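PDB 2EAB: alpha-fucosidase from Bifidobacterium bifidum, which probably hydrolyses alpha-1,2-linked L-fucose from glycans, this chain being the catalytic part of a longer protein. Local coordinates for residues A[17-22]-A[159-164]; A[166-171]-A[179-184]; A[339-344]-A[368-373]; A[23-28]-A[154-159]. All blocks are in the same frame, centred on the assembly; numbering follows the deposited sequence.

Interaction 1 of 4, residues A[17-22]-A[159-164]; sequences DDWLWY and DLNLSK
D17 reaches from the start of 17-22 onto N161, S163 and K164, and its side chain can be followed outward atom by atom. CB lies against the amide of N161, 3.5 Å from N161 OD1. CG stands anti to the carbonyl carbon (chi1 -69°), which carries the carboxylate toward K164 and N161. D17 OD1 lies between K164 NZ, at a longer 3.4 Å, and S163 CB, whereas OD2 is gripped twice. K164 NZ closes a salt bridge to D17 OD2 at 2.7 Å, using the syn lone pair, and N161 ND2 donates to D17 OD2 from the anti side, 26° out of the carboxylate plane, with an almost straight N-H...O angle of 174°. The other end of the N161 amide accepts from K164 N at OD1, an Asx motif in the turn after the strand. S163 OG takes D18 N at 2.9 Å.

From W19 on, the segment becomes the outermost strand of the antiparallel sheet in the N-terminal, GH65-like domain, beside strand 156-161. L20 and L160 form the hydrogen-bonded pair, with L20 N on L160 O and L160 N returning to L20 O. On their face, L20 CD1 meets L162 CD2 at 3.6 Å, and tyrosines of helix 365-386 cover L160 and L162. On the face of W19 and D159, the D159 carboxylate stacks over the rim of the indole, its CG 4.0 Å above the ring plane. The N161 amide meets the indole edge, where W19 NE1 and N161 ND2, both donors, are not bonded. D18 directs its carboxylate to Y331 and K377.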
loop_
_atom_site.group_PDB
_atom_site.type_symbol
_atom_site.label_atom_id
_atom_site.label_comp_id
_atom_site.label_asym_id
_atom_site.label_seq_id
_atom_site.Cartn_x
_atom_site.Cartn_y
_atom_site.Cartn_z
ATOM N N ASP A 17 8.836 21.036 13.034
ATOM C CA ASP A 17 8.021 20.300 12.066
ATOM C C ASP A 17 8.885 19.707 10.955
ATOM O O ASP A 17 9.964 20.223 10.650
ATOM C CB ASP A 17 6.950 21.213 11.457
ATOM C CG ASP A 17 5.868 21.609 12.451
ATOM O OD1 ASP A 17 5.844 21.082 13.587
ATOM O OD2 ASP A 17 5.027 22.455 12.080
ATOM N N ASP A 18 8.401 18.618 10.358
ATOM C CA ASP A 18 9.078 17.977 9.233
ATOM C C ASP A 18 8.605 18.599 7.928
ATOM O O ASP A 18 7.414 18.573 7.631
ATOM C CB ASP A 18 8.778 16.475 9.213
ATOM C CG ASP A 18 9.185 15.772 10.497
ATOM O OD1 ASP A 18 10.276 16.056 11.040
ATOM O OD2 ASP A 18 8.407 14.911 10.959
ATOM N N TRP A 19 9.543 19.143 7.154
ATOM C CA TRP A 19 9.230 19.802 5.890
ATOM C C TRP A 19 9.962 19.194 4.707
ATOM O O TRP A 19 11.154 18.900 4.782
ATOM C CB TRP A 19 9.677 21.262 5.937
ATOM C CG TRP A 19 8.841 22.218 6.708
ATOM C CD1 TRP A 19 7.861 21.937 7.615
ATOM C CD2 TRP A 19 8.956 23.641 6.667
ATOM N NE1 TRP A 19 7.339 23.104 8.125
ATOM C CE2 TRP A 19 7.998 24.165 7.561
ATOM C CE3 TRP A 19 9.772 24.526 5.948
ATOM C CZ2 TRP A 19 7.835 25.539 7.760
ATOM C CZ3 TRP A 19 9.610 25.891 6.146
ATOM C CH2 TRP A 19 8.646 26.383 7.041
ATOM N N LEU A 20 9.240 19.041 3.601
ATOM C CA LEU A 20 9.866 19.058 2.280
ATOM C C LEU A 20 9.761 20.510 1.836
ATOM O O LEU A 20 8.703 21.112 1.964
ATOM C CB LEU A 20 9.113 18.185 1.280
ATOM C CG LEU A 20 9.210 16.662 1.358
ATOM C CD1 LEU A 20 8.464 16.119 2.543
ATOM C CD2 LEU A 20 8.665 16.043 0.079
ATOM N N TRP A 21 10.851 21.085 1.339
ATOM C CA TRP A 21 10.820 22.494 0.950
ATOM C C TRP A 21 11.733 22.829 -0.226
ATOM O O TRP A 21 12.717 22.139 -0.482
ATOM C CB TRP A 21 11.065 23.405 2.157
ATOM C CG TRP A 21 12.430 23.313 2.739
ATOM C CD1 TRP A 21 12.917 22.325 3.549
ATOM C CD2 TRP A 21 13.489 24.262 2.576
ATOM N NE1 TRP A 21 14.221 22.599 3.893
ATOM C CE2 TRP A 21 14.594 23.783 3.310
ATOM C CE3 TRP A 21 13.611 25.470 1.876
ATOM C CZ2 TRP A 21 15.811 24.474 3.368
ATOM C CZ3 TRP A 21 14.823 26.156 1.935
ATOM C CH2 TRP A 21 15.905 25.654 2.673
ATOM N N TYR A 22 11.359 23.884 -0.951
ATOM C CA TYR A 22 11.967 24.232 -2.237
ATOM C C TYR A 22 12.014 25.736 -2.397
ATOM O O TYR A 22 11.100 26.436 -1.976
ATOM C CB TYR A 22 11.176 23.603 -3.403
ATOM C CG TYR A 22 10.967 22.122 -3.200
ATOM C CD1 TYR A 22 11.822 21.191 -3.777
ATOM C CD2 TYR A 22 9.945 21.657 -2.370
ATOM C CE1 TYR A 22 11.647 19.833 -3.554
ATOM C CE2 TYR A 22 9.773 20.310 -2.130
ATOM C CZ TYR A 22 10.622 19.407 -2.728
ATOM O OH TYR A 22 10.447 18.069 -2.478
ATOM N N ASP A 159 6.620 24.716 0.486
ATOM C CA ASP A 159 6.895 23.591 1.361
ATOM C C ASP A 159 5.687 22.693 1.551
ATOM O O ASP A 159 4.545 23.062 1.249
ATOM C CB ASP A 159 7.438 24.067 2.721
ATOM C CG ASP A 159 6.381 24.740 3.573
ATOM O OD1 ASP A 159 5.412 24.060 3.974
ATOM O OD2 ASP A 159 6.528 25.945 3.852
ATOM N N LEU A 160 5.970 21.497 2.049
ATOM C CA LEU A 160 4.956 20.582 2.525
ATOM C C LEU A 160 5.306 20.260 3.963
ATOM O O LEU A 160 6.354 19.680 4.241
ATOM C CB LEU A 160 4.913 19.312 1.674
ATOM C CG LEU A 160 3.788 18.316 1.980
ATOM C CD1 LEU A 160 2.416 18.920 1.705
ATOM C CD2 LEU A 160 3.974 17.039 1.175
ATOM N N ASN A 161 4.431 20.683 4.866
ATOM C CA ASN A 161 4.609 20.436 6.281
ATOM C C ASN A 161 3.958 19.101 6.617
ATOM O O ASN A 161 2.737 19.013 6.760
ATOM C CB ASN A 161 3.995 21.573 7.102
ATOM C CG ASN A 161 4.320 21.471 8.577
ATOM O OD1 ASN A 161 4.537 20.382 9.110
ATOM N ND2 ASN A 161 4.349 22.617 9.250
ATOM N N LEU A 162 4.787 18.068 6.732
ATOM C CA LEU A 162 4.293 16.718 6.986
ATOM C C LEU A 162 3.671 16.605 8.369
ATOM O O LEU A 162 2.777 15.793 8.587
ATOM C CB LEU A 162 5.412 15.680 6.842
ATOM C CG LEU A 162 6.232 15.625 5.553
ATOM C CD1 LEU A 162 7.198 14.451 5.624
ATOM C CD2 LEU A 162 5.341 15.513 4.321
ATOM N N SER A 163 4.155 17.425 9.301
ATOM C CA SER A 163 3.692 17.386 10.689
ATOM C C SER A 163 2.291 17.960 10.866
ATOM O O SER A 163 1.505 17.469 11.683
ATOM C CB SER A 163 4.671 18.131 11.595
ATOM O OG SER A 163 5.974 17.590 11.481
ATOM N N LYS A 164 1.989 19.008 10.104
ATOM C CA LYS A 164 0.700 19.689 10.190
ATOM C C LYS A 164 -0.245 19.324 9.042
ATOM O O LYS A 164 -1.408 19.718 9.045
ATOM C CB LYS A 164 0.900 21.207 10.275
ATOM C CG LYS A 164 1.418 21.670 11.635
ATOM C CD LYS A 164 1.575 23.183 11.723
ATOM C CE LYS A 164 1.831 23.632 13.164
ATOM N NZ LYS A 164 3.031 22.987 13.782
#

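Interaction 2 of 4, residues A[166-171]-A[179-184]; sequences KADVTF and TREYFA
K166 NZ reaches diagonally to E181 near the open end of the hairpin formed by strands 166-173 and 176-185, and charges dominate this face. K166 NZ lies 2.8 Å from E181 OE2 and 2.7 Å from D168 OD1 on its own strand, so one ammonium joins two carboxylates that run side by side in the same direction. E181 OE2 is met on its anti side and D168 OD1 on its syn side. D11 adds a further acid to K166, while K320 and Y316 take the E181 carboxylate from outside. Replacing K166 with an alanine would probably leave D168 OD1 and D11 without their lysine and D168 OD1 and E181 OE2, 4.4 Å apart, as close like charges, with E181 still held by K320.

The backbone pairing is regular. The two segments run antiparallel at 175°, and A167 with Y182 and V169 with R180 are the hydrogen-bonded pairs, each closed by two bonds such as Y182 N to A167 O at 2.8 Å. CA-H...O contacts run between these bonds, D168 CA reaching R180 O at 3.3 Å.

Apolar and cation contacts occupy the other face. V169 CG2 approaches the edge of the Y182 ring, and V169 CG1, anti to the backbone N (chi1 -176°), touches R180 NH2 at 3.8 Å. The R180 guanidinium reaches the rim of F171, R180 NH1 being 3.9 Å from F171 CE2, with the two planes 62° apart. The two faces thus differ in chemistry: one carries a network of acids around K166, while on the other R180 keeps E70, also bonded to Y182 OH, as its partner beside V169 and F171.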
loop_
_atom_site.group_PDB
_atom_site.type_symbol
_atom_site.label_atom_id
_atom_site.label_comp_id
_atom_site.label_asym_id
_atom_site.label_seq_id
_atom_site.Cartn_x
_atom_site.Cartn_y
_atom_site.Cartn_z
ATOM N N LYS A 166 -0.150 20.167 5.695
ATOM C CA LYS A 166 -0.515 21.277 4.826
ATOM C C LYS A 166 0.646 21.695 3.939
ATOM O O LYS A 166 1.814 21.476 4.277
ATOM C CB LYS A 166 -1.036 22.463 5.648
ATOM C CG LYS A 166 0.008 23.150 6.520
ATOM C CD LYS A 166 -0.652 23.997 7.600
ATOM C CE LYS A 166 0.326 24.979 8.224
ATOM N NZ LYS A 166 0.527 26.176 7.354
ATOM N N ALA A 167 0.305 22.274 2.792
ATOM C CA ALA A 167 1.282 22.808 1.854
ATOM C C ALA A 167 1.247 24.330 1.908
ATOM O O ALA A 167 0.178 24.926 2.040
ATOM C CB ALA A 167 0.990 22.318 0.442
ATOM N N ASP A 168 2.422 24.943 1.809
ATOM C CA ASP A 168 2.552 26.392 1.908
ATOM C C ASP A 168 3.309 26.957 0.712
ATOM O O ASP A 168 4.172 26.287 0.141
ATOM C CB ASP A 168 3.280 26.775 3.202
ATOM C CG ASP A 168 2.720 26.071 4.432
ATOM O OD1 ASP A 168 1.588 26.384 4.843
ATOM O OD2 ASP A 168 3.423 25.213 5.004
ATOM N N VAL A 169 2.965 28.188 0.335
ATOM C CA VAL A 169 3.721 28.950 -0.663
ATOM C C VAL A 169 3.843 30.389 -0.173
ATOM O O VAL A 169 2.887 30.949 0.362
ATOM C CB VAL A 169 3.047 28.951 -2.070
ATOM C CG1 VAL A 169 3.924 29.673 -3.097
ATOM C CG2 VAL A 169 2.730 27.533 -2.553
ATOM N N THR A 170 5.029 30.965 -0.337
ATOM C CA THR A 170 5.249 32.376 -0.030
ATOM C C THR A 170 6.255 32.984 -1.001
ATOM O O THR A 170 7.170 32.308 -1.461
ATOM C CB THR A 170 5.679 32.600 1.450
ATOM O OG1 THR A 170 5.723 34.005 1.728
ATOM C CG2 THR A 170 7.047 31.977 1.751
ATOM N N PHE A 171 6.059 34.261 -1.321
ATOM C CA PHE A 171 7.007 35.019 -2.133
ATOM C C PHE A 171 6.710 36.504 -2.037
ATOM O O PHE A 171 5.606 36.898 -1.666
ATOM C CB PHE A 171 6.991 34.565 -3.601
ATOM C CG PHE A 171 5.639 34.646 -4.255
ATOM C CD1 PHE A 171 5.188 35.842 -4.814
ATOM C CD2 PHE A 171 4.818 33.523 -4.321
ATOM C CE1 PHE A 171 3.943 35.922 -5.420
ATOM C CE2 PHE A 171 3.567 33.592 -4.930
ATOM C CZ PHE A 171 3.127 34.795 -5.481
ATOM N N THR A 179 0.979 34.916 0.293
ATOM C CA THR A 179 1.056 33.576 0.874
ATOM C C THR A 179 -0.124 32.711 0.460
ATOM O O THR A 179 -1.227 33.209 0.202
ATOM C CB THR A 179 1.153 33.580 2.424
ATOM O OG1 THR A 179 -0.123 33.868 3.001
ATOM C CG2 THR A 179 2.190 34.587 2.919
ATOM N N ARG A 180 0.131 31.404 0.408
ATOM C CA ARG A 180 -0.889 30.406 0.134
ATOM C C ARG A 180 -0.695 29.236 1.075
ATOM O O ARG A 180 0.433 28.848 1.375
ATOM C CB ARG A 180 -0.815 29.932 -1.317
ATOM C CG ARG A 180 -0.848 31.064 -2.330
ATOM C CD ARG A 180 -1.236 30.572 -3.700
ATOM N NE ARG A 180 -0.072 30.150 -4.463
ATOM C CZ ARG A 180 0.528 30.890 -5.392
ATOM N NH1 ARG A 180 0.078 32.100 -5.694
ATOM N NH2 ARG A 180 1.578 30.409 -6.025
ATOM N N GLU A 181 -1.812 28.693 1.538
ATOM C CA GLU A 181 -1.817 27.525 2.399
ATOM C C GLU A 181 -2.921 26.596 1.928
ATOM O O GLU A 181 -4.045 27.035 1.690
ATOM C CB GLU A 181 -2.061 27.935 3.848
ATOM C CG GLU A 181 -2.109 26.780 4.827
ATOM C CD GLU A 181 -2.736 27.182 6.140
ATOM O OE1 GLU A 181 -3.968 27.385 6.174
ATOM O OE2 GLU A 181 -2.000 27.288 7.141
ATOM N N TYR A 182 -2.591 25.314 1.799
ATOM C CA TYR A 182 -3.542 24.315 1.330
ATOM C C TYR A 182 -3.579 23.113 2.256
ATOM O O TYR A 182 -2.537 22.600 2.657
ATOM C CB TYR A 182 -3.157 23.809 -0.057
ATOM C CG TYR A 182 -2.903 24.858 -1.106
ATOM C CD1 TYR A 182 -3.957 25.399 -1.842
ATOM C CD2 TYR A 182 -1.608 25.276 -1.400
ATOM C CE1 TYR A 182 -3.730 26.350 -2.822
ATOM C CE2 TYR A 182 -1.371 26.224 -2.382
ATOM C CZ TYR A 182 -2.440 26.748 -3.089
ATOM O OH TYR A 182 -2.223 27.677 -4.076
ATOM N N PHE A 183 -4.782 22.651 2.577
ATOM C CA PHE A 183 -4.944 21.380 3.282
ATOM C C PHE A 183 -6.289 20.757 2.953
ATOM O O PHE A 183 -7.175 21.421 2.421
ATOM C CB PHE A 183 -4.722 21.522 4.802
ATOM C CG PHE A 183 -5.682 22.457 5.493
ATOM C CD1 PHE A 183 -6.904 21.995 5.969
ATOM C CD2 PHE A 183 -5.342 23.788 5.709
ATOM C CE1 PHE A 183 -7.786 22.850 6.629
ATOM C CE2 PHE A 183 -6.218 24.651 6.363
ATOM C CZ PHE A 183 -7.435 24.184 6.828
ATOM N N ALA A 184 -6.418 19.465 3.235
ATOM C CA ALA A 184 -7.681 18.764 3.057
ATOM C C ALA A 184 -8.038 18.103 4.370
ATOM O O ALA A 184 -7.344 17.192 4.834
ATOM C CB ALA A 184 -7.588 17.742 1.940
#

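Interaction 3 of 4, residues A[339-344]-A[368-373]; sequences GQSGHS and KRELET
S341 and E370 are brought together by different first torsions. The serine OG lies between its own backbone N and carbonyl carbon (chi1 48°), and the glutamate extends fully, CG anti to the backbone N (chi1 179°). These torsions bring S341 OG to E370 OE1 as a donor at 2.7 Å, met on the anti side, 22° out of the carboxylate plane. The stem of E370 passes beside the S341 carbonyl, with E370 CG 3.3 Å from S341 O. A water lies 2.6 Å from E370 OE1 and more loosely, at 3.3 Å, from G342 O.

Q340 packs one step back along the loop. Its CB presses on the helix backbone, 3.4 Å from E370 N, and a bend in its chain lays the amide beside T373, whose OG1 is 3.6 Å from Q340 CD. T373 OG1 itself bonds to R369 O, and the amide of Q340 is held by L338 and I336. An alanine in place of E370 would probably leave S341 OG without its acceptor and the water without its short contact.

Alongside the Q340 packing and the S341-A366 backbone bond, E370 OE1 thus supplies the direct side-chain hydrogen bond between the segments, a carboxylate oxygen serving as acceptor to both a hydroxyl and a water.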
loop_
_atom_site.group_PDB
_atom_site.type_symbol
_atom_site.label_atom_id
_atom_site.label_comp_id
_atom_site.label_asym_id
_atom_site.label_seq_id
_atom_site.Cartn_x
_atom_site.Cartn_y
_atom_site.Cartn_z
ATOM N N GLY A 339 19.953 11.301 13.969
ATOM C CA GLY A 339 20.950 12.371 13.922
ATOM C C GLY A 339 20.766 13.309 12.745
ATOM O O GLY A 339 21.701 14.018 12.356
ATOM N N GLN A 340 19.555 13.330 12.192
ATOM C CA GLN A 340 19.260 14.126 11.003
ATOM C C GLN A 340 19.274 15.626 11.248
ATOM O O GLN A 340 18.922 16.098 12.330
ATOM C CB GLN A 340 17.896 13.738 10.417
ATOM C CG GLN A 340 16.701 13.984 11.337
ATOM C CD GLN A 340 16.300 12.753 12.132
ATOM O OE1 GLN A 340 17.096 11.834 12.323
ATOM N NE2 GLN A 340 15.054 12.729 12.593
ATOM N N SER A 341 19.660 16.356 10.206
ATOM C CA SER A 341 19.355 17.770 10.082
ATOM C C SER A 341 17.889 17.924 9.666
ATOM O O SER A 341 17.189 16.932 9.420
ATOM C CB SER A 341 20.282 18.430 9.054
ATOM O OG SER A 341 20.359 17.679 7.856
ATOM N N GLY A 342 17.429 19.167 9.600
ATOM C CA GLY A 342 16.065 19.478 9.189
ATOM C C GLY A 342 16.005 20.900 8.675
ATOM O O GLY A 342 17.038 21.565 8.567
ATOM N N HIS A 343 14.799 21.378 8.375
ATOM C CA HIS A 343 14.642 22.691 7.738
ATOM C C HIS A 343 15.071 23.862 8.633
ATOM O O HIS A 343 15.328 24.962 8.139
ATOM C CB HIS A 343 13.210 22.891 7.224
ATOM C CG HIS A 343 12.234 23.304 8.281
ATOM N ND1 HIS A 343 11.540 22.395 9.052
ATOM C CD2 HIS A 343 11.830 24.529 8.691
ATOM C CE1 HIS A 343 10.754 23.044 9.891
ATOM N NE2 HIS A 343 10.911 24.340 9.693
ATOM N N SER A 344 15.136 23.621 9.941
ATOM C CA SER A 344 15.526 24.651 10.911
ATOM C C SER A 344 17.014 24.631 11.263
ATOM O O SER A 344 17.489 25.494 12.005
ATOM C CB SER A 344 14.693 24.525 12.187
ATOM O OG SER A 344 13.345 24.854 11.929
ATOM N N LYS A 368 22.397 12.936 5.006
ATOM C CA LYS A 368 21.962 11.582 4.647
ATOM C C LYS A 368 20.843 11.117 5.575
ATOM O O LYS A 368 19.832 10.583 5.120
ATOM C CB LYS A 368 23.120 10.581 4.677
ATOM C CG LYS A 368 24.116 10.735 3.532
ATOM C CD LYS A 368 25.084 9.563 3.469
ATOM C CE LYS A 368 24.416 8.304 2.916
ATOM N NZ LYS A 368 25.298 7.116 3.019
ATOM N N ARG A 369 21.014 11.334 6.875
ATOM C CA ARG A 369 19.978 10.972 7.835
ATOM C C ARG A 369 18.708 11.795 7.629
ATOM O O ARG A 369 17.605 11.285 7.823
ATOM C CB ARG A 369 20.489 11.087 9.274
ATOM C CG ARG A 369 21.730 10.237 9.591
ATOM C CD ARG A 369 21.562 8.740 9.289
ATOM N NE ARG A 369 22.859 8.061 9.333
ATOM C CZ ARG A 369 23.532 7.610 8.273
ATOM N NH1 ARG A 369 23.042 7.718 7.045
ATOM N NH2 ARG A 369 24.707 7.024 8.445
ATOM N N GLU A 370 18.856 13.055 7.221
ATOM C CA GLU A 370 17.685 13.871 6.889
ATOM C C GLU A 370 16.874 13.267 5.743
ATOM O O GLU A 370 15.660 13.110 5.867
ATOM C CB GLU A 370 18.052 15.326 6.581
ATOM C CG GLU A 370 16.824 16.172 6.219
ATOM C CD GLU A 370 17.118 17.645 5.999
ATOM O OE1 GLU A 370 18.275 18.075 6.201
ATOM O OE2 GLU A 370 16.180 18.375 5.617
ATOM N N LEU A 371 17.535 12.927 4.640
ATOM C CA LEU A 371 16.808 12.362 3.500
ATOM C C LEU A 371 16.186 11.006 3.838
ATOM O O LEU A 371 15.030 10.744 3.500
ATOM C CB LEU A 371 17.689 12.263 2.248
ATOM C CG LEU A 371 16.922 11.922 0.961
ATOM C CD1 LEU A 371 15.874 12.979 0.629
ATOM C CD2 LEU A 371 17.856 11.718 -0.216
ATOM N N GLU A 372 16.942 10.158 4.530
ATOM C CA GLU A 372 16.452 8.834 4.905
ATOM C C GLU A 372 15.232 8.917 5.824
ATOM O O GLU A 372 14.229 8.227 5.603
ATOM C CB GLU A 372 17.584 8.011 5.531
ATOM C CG GLU A 372 18.670 7.658 4.517
ATOM C CD GLU A 372 20.037 7.386 5.124
ATOM O OE1 GLU A 372 20.148 7.229 6.364
ATOM O OE2 GLU A 372 21.010 7.324 4.340
ATOM N N THR A 373 15.299 9.772 6.840
ATOM C CA THR A 373 14.160 9.919 7.745
ATOM C C THR A 373 12.986 10.665 7.111
ATOM O O THR A 373 11.834 10.377 7.428
ATOM C CB THR A 373 14.543 10.547 9.107
ATOM O OG1 THR A 373 15.120 11.844 8.908
ATOM C CG2 THR A 373 15.516 9.654 9.868
HETATM O O HOH W 1 19.056 20.589 6.179
#

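Interaction 4 of 4, residues A[23-28]-A[154-159]; sequences KQPASQ and TEYRRD
P25 and Y156 form the tight centre of this contact. P25 CD sits over one face of the tyrosine ring, 3.9 Å from the centroid of the Y156 ring and 18° off the ring normal, a CH-pi contact displaced toward the rim. The same ring runs along the chain before the proline: Y156 CE2 is 3.3 Å from Q24 C, and its CD2 touches the carbonyl of K23. Y156 gets there with CG anti to the backbone N (chi1 -177°), and its hydroxyl is bonded to G65 O beyond the segments.

R158 is the second firm point. Its chain stretches from CG to NE, and R158 NE donates in the guanidinium plane to a lone pair of Q24 O at 2.8 Å, with an N-H...O angle of 154°. A26 N lies over one face of the R158 guanidinium, 3.3 Å above its plane, without bonding to it, while NH2 goes to T50 O and T29.

In the fold, this is where the chain, having left the edge strand 19-22 of the GH65-like N-terminal domain, peels off strand 156-161. P25 opens a short 3-10 turn, closed by Q28 N on P25 O at 3.0 Å, and Y156 follows the corner at E155.

The solvent side contrasts sharply, and K23 carries it: this exposed lysine points its CB away from the strand, its side chain coming no nearer than 4.5 Å to 154-159. Two further side chains are placed elsewhere, R157 packing on W19 and W21 and the Q24 amide bonding to D352 and T29.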
loop_
_atom_site.group_PDB
_atom_site.type_symbol
_atom_site.label_atom_id
_atom_site.label_comp_id
_atom_site.label_asym_id
_atom_site.label_seq_id
_atom_site.Cartn_x
_atom_site.Cartn_y
_atom_site.Cartn_z
ATOM N N LYS A 23 13.083 26.211 -3.026
ATOM C CA LYS A 23 13.313 27.641 -3.213
ATOM C C LYS A 23 12.788 28.156 -4.558
ATOM O O LYS A 23 13.058 29.298 -4.940
ATOM C CB LYS A 23 14.806 27.955 -3.077
ATOM C CG LYS A 23 15.383 27.653 -1.701
ATOM C CD LYS A 23 16.805 28.177 -1.574
ATOM C CE LYS A 23 17.345 27.989 -0.165
ATOM N NZ LYS A 23 18.629 28.724 0.032
ATOM N N GLN A 24 12.032 27.323 -5.270
ATOM C CA GLN A 24 11.471 27.713 -6.564
ATOM C C GLN A 24 10.204 26.907 -6.866
ATOM O O GLN A 24 10.024 25.817 -6.310
ATOM C CB GLN A 24 12.517 27.557 -7.679
ATOM C CG GLN A 24 12.848 26.117 -8.069
ATOM C CD GLN A 24 13.605 25.351 -6.996
ATOM O OE1 GLN A 24 14.597 25.837 -6.446
ATOM N NE2 GLN A 24 13.147 24.135 -6.709
ATOM N N PRO A 25 9.307 27.453 -7.717
ATOM C CA PRO A 25 8.097 26.736 -8.144
ATOM C C PRO A 25 8.366 25.386 -8.798
ATOM O O PRO A 25 9.482 25.112 -9.234
ATOM C CB PRO A 25 7.478 27.673 -9.193
ATOM C CG PRO A 25 8.530 28.679 -9.512
ATOM C CD PRO A 25 9.363 28.809 -8.293
ATOM N N ALA A 26 7.322 24.562 -8.884
ATOM C CA ALA A 26 7.398 23.276 -9.575
ATOM C C ALA A 26 7.985 23.413 -10.980
ATOM O O ALA A 26 8.838 22.623 -11.374
ATOM C CB ALA A 26 6.023 22.617 -9.630
ATOM N N SER A 27 7.540 24.430 -11.721
ATOM C CA SER A 27 8.001 24.667 -13.094
ATOM C C SER A 27 9.513 24.866 -13.214
ATOM O O SER A 27 10.083 24.661 -14.287
ATOM C CB SER A 27 7.283 25.875 -13.700
ATOM O OG SER A 27 7.585 27.056 -12.982
ATOM N N GLN A 28 10.151 25.260 -12.111
ATOM C CA GLN A 28 11.589 25.530 -12.091
ATOM C C GLN A 28 12.378 24.494 -11.288
ATOM O O GLN A 28 13.575 24.665 -11.042
ATOM C CB GLN A 28 11.856 26.934 -11.544
ATOM C CG GLN A 28 11.322 28.060 -12.420
ATOM C CD GLN A 28 11.662 29.438 -11.878
ATOM O OE1 GLN A 28 11.578 29.686 -10.674
ATOM N NE2 GLN A 28 12.042 30.346 -12.769
ATOM N N THR A 154 11.262 37.604 -5.019
ATOM C CA THR A 154 12.292 37.273 -4.040
ATOM C C THR A 154 11.626 36.587 -2.851
ATOM O O THR A 154 10.394 36.555 -2.756
ATOM C CB THR A 154 13.057 38.522 -3.542
ATOM O OG1 THR A 154 12.131 39.463 -2.988
ATOM C CG2 THR A 154 13.853 39.174 -4.671
ATOM N N GLU A 155 12.445 36.039 -1.955
ATOM C CA GLU A 155 11.972 35.381 -0.731
ATOM C C GLU A 155 10.957 34.270 -1.009
ATOM O O GLU A 155 10.029 34.042 -0.223
ATOM C CB GLU A 155 11.421 36.413 0.262
ATOM C CG GLU A 155 12.488 37.390 0.750
ATOM C CD GLU A 155 11.934 38.594 1.490
ATOM O OE1 GLU A 155 10.820 38.515 2.049
ATOM O OE2 GLU A 155 12.628 39.630 1.517
ATOM N N TYR A 156 11.144 33.587 -2.137
ATOM C CA TYR A 156 10.262 32.492 -2.517
ATOM C C TYR A 156 10.557 31.229 -1.730
ATOM O O TYR A 156 11.705 30.807 -1.631
ATOM C CB TYR A 156 10.346 32.180 -4.017
ATOM C CG TYR A 156 9.375 31.089 -4.410
ATOM C CD1 TYR A 156 8.154 31.396 -5.000
ATOM C CD2 TYR A 156 9.660 29.746 -4.150
ATOM C CE1 TYR A 156 7.250 30.392 -5.336
ATOM C CE2 TYR A 156 8.763 28.741 -4.475
ATOM C CZ TYR A 156 7.566 29.067 -5.066
ATOM O OH TYR A 156 6.696 28.046 -5.382
ATOM N N ARG A 157 9.504 30.626 -1.187
ATOM C CA ARG A 157 9.589 29.269 -0.670
ATOM C C ARG A 157 8.262 28.545 -0.868
ATOM O O ARG A 157 7.196 29.132 -0.697
ATOM C CB ARG A 157 9.985 29.261 0.810
ATOM C CG ARG A 157 10.407 27.886 1.321
ATOM C CD ARG A 157 10.654 27.878 2.821
ATOM N NE ARG A 157 9.433 28.131 3.584
ATOM C CZ ARG A 157 9.229 29.199 4.351
ATOM N NH1 ARG A 157 10.168 30.129 4.480
ATOM N NH2 ARG A 157 8.082 29.334 5.003
ATOM N N ARG A 158 8.337 27.273 -1.248
ATOM C CA ARG A 158 7.186 26.384 -1.165
ATOM C C ARG A 158 7.571 25.192 -0.306
ATOM O O ARG A 158 8.716 24.733 -0.335
ATOM C CB ARG A 158 6.686 25.952 -2.550
ATOM C CG ARG A 158 7.630 25.054 -3.327
ATOM C CD ARG A 158 7.143 24.859 -4.748
ATOM N NE ARG A 158 8.023 23.982 -5.510
ATOM C CZ ARG A 158 7.795 22.692 -5.749
ATOM N NH1 ARG A 158 6.701 22.092 -5.290
ATOM N NH2 ARG A 158 8.670 21.999 -6.454
ATOM N N ASP A 159 6.620 24.716 0.486
ATOM C CA ASP A 159 6.895 23.591 1.361
ATOM C C ASP A 159 5.687 22.693 1.551
ATOM O O ASP A 159 4.545 23.062 1.249
ATOM C CB ASP A 159 7.438 24.067 2.721
ATOM C CG ASP A 159 6.381 24.740 3.573
ATOM O OD1 ASP A 159 5.412 24.060 3.974
ATOM O OD2 ASP A 159 6.528 25.945 3.852
#

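Interactions 1, 2 and 4 lie in one antiparallel sheet. Interactions 1 and 4, their centres 14 Å apart, both use strand 156-161 and share D159; Y22 N to R158 O (2.8 Å) joins them, after which the chain leaves the sheet. Interaction 2, centred 10 Å from 1, pairs the next two strands inward and is joined to it by N161 N to K166 O at 2.8 Å. Interaction 3 belongs to the GH95 catalytic domain, yet H343 CD2 comes within 3.4 Å of W19 CE3 in interaction 1, their rings stacked. It does not touch interaction 2, the nearest atoms being about 9 Å apart. The side chain of L160 in interaction 1 lies about 12 Å from that of the calcium ligand S386.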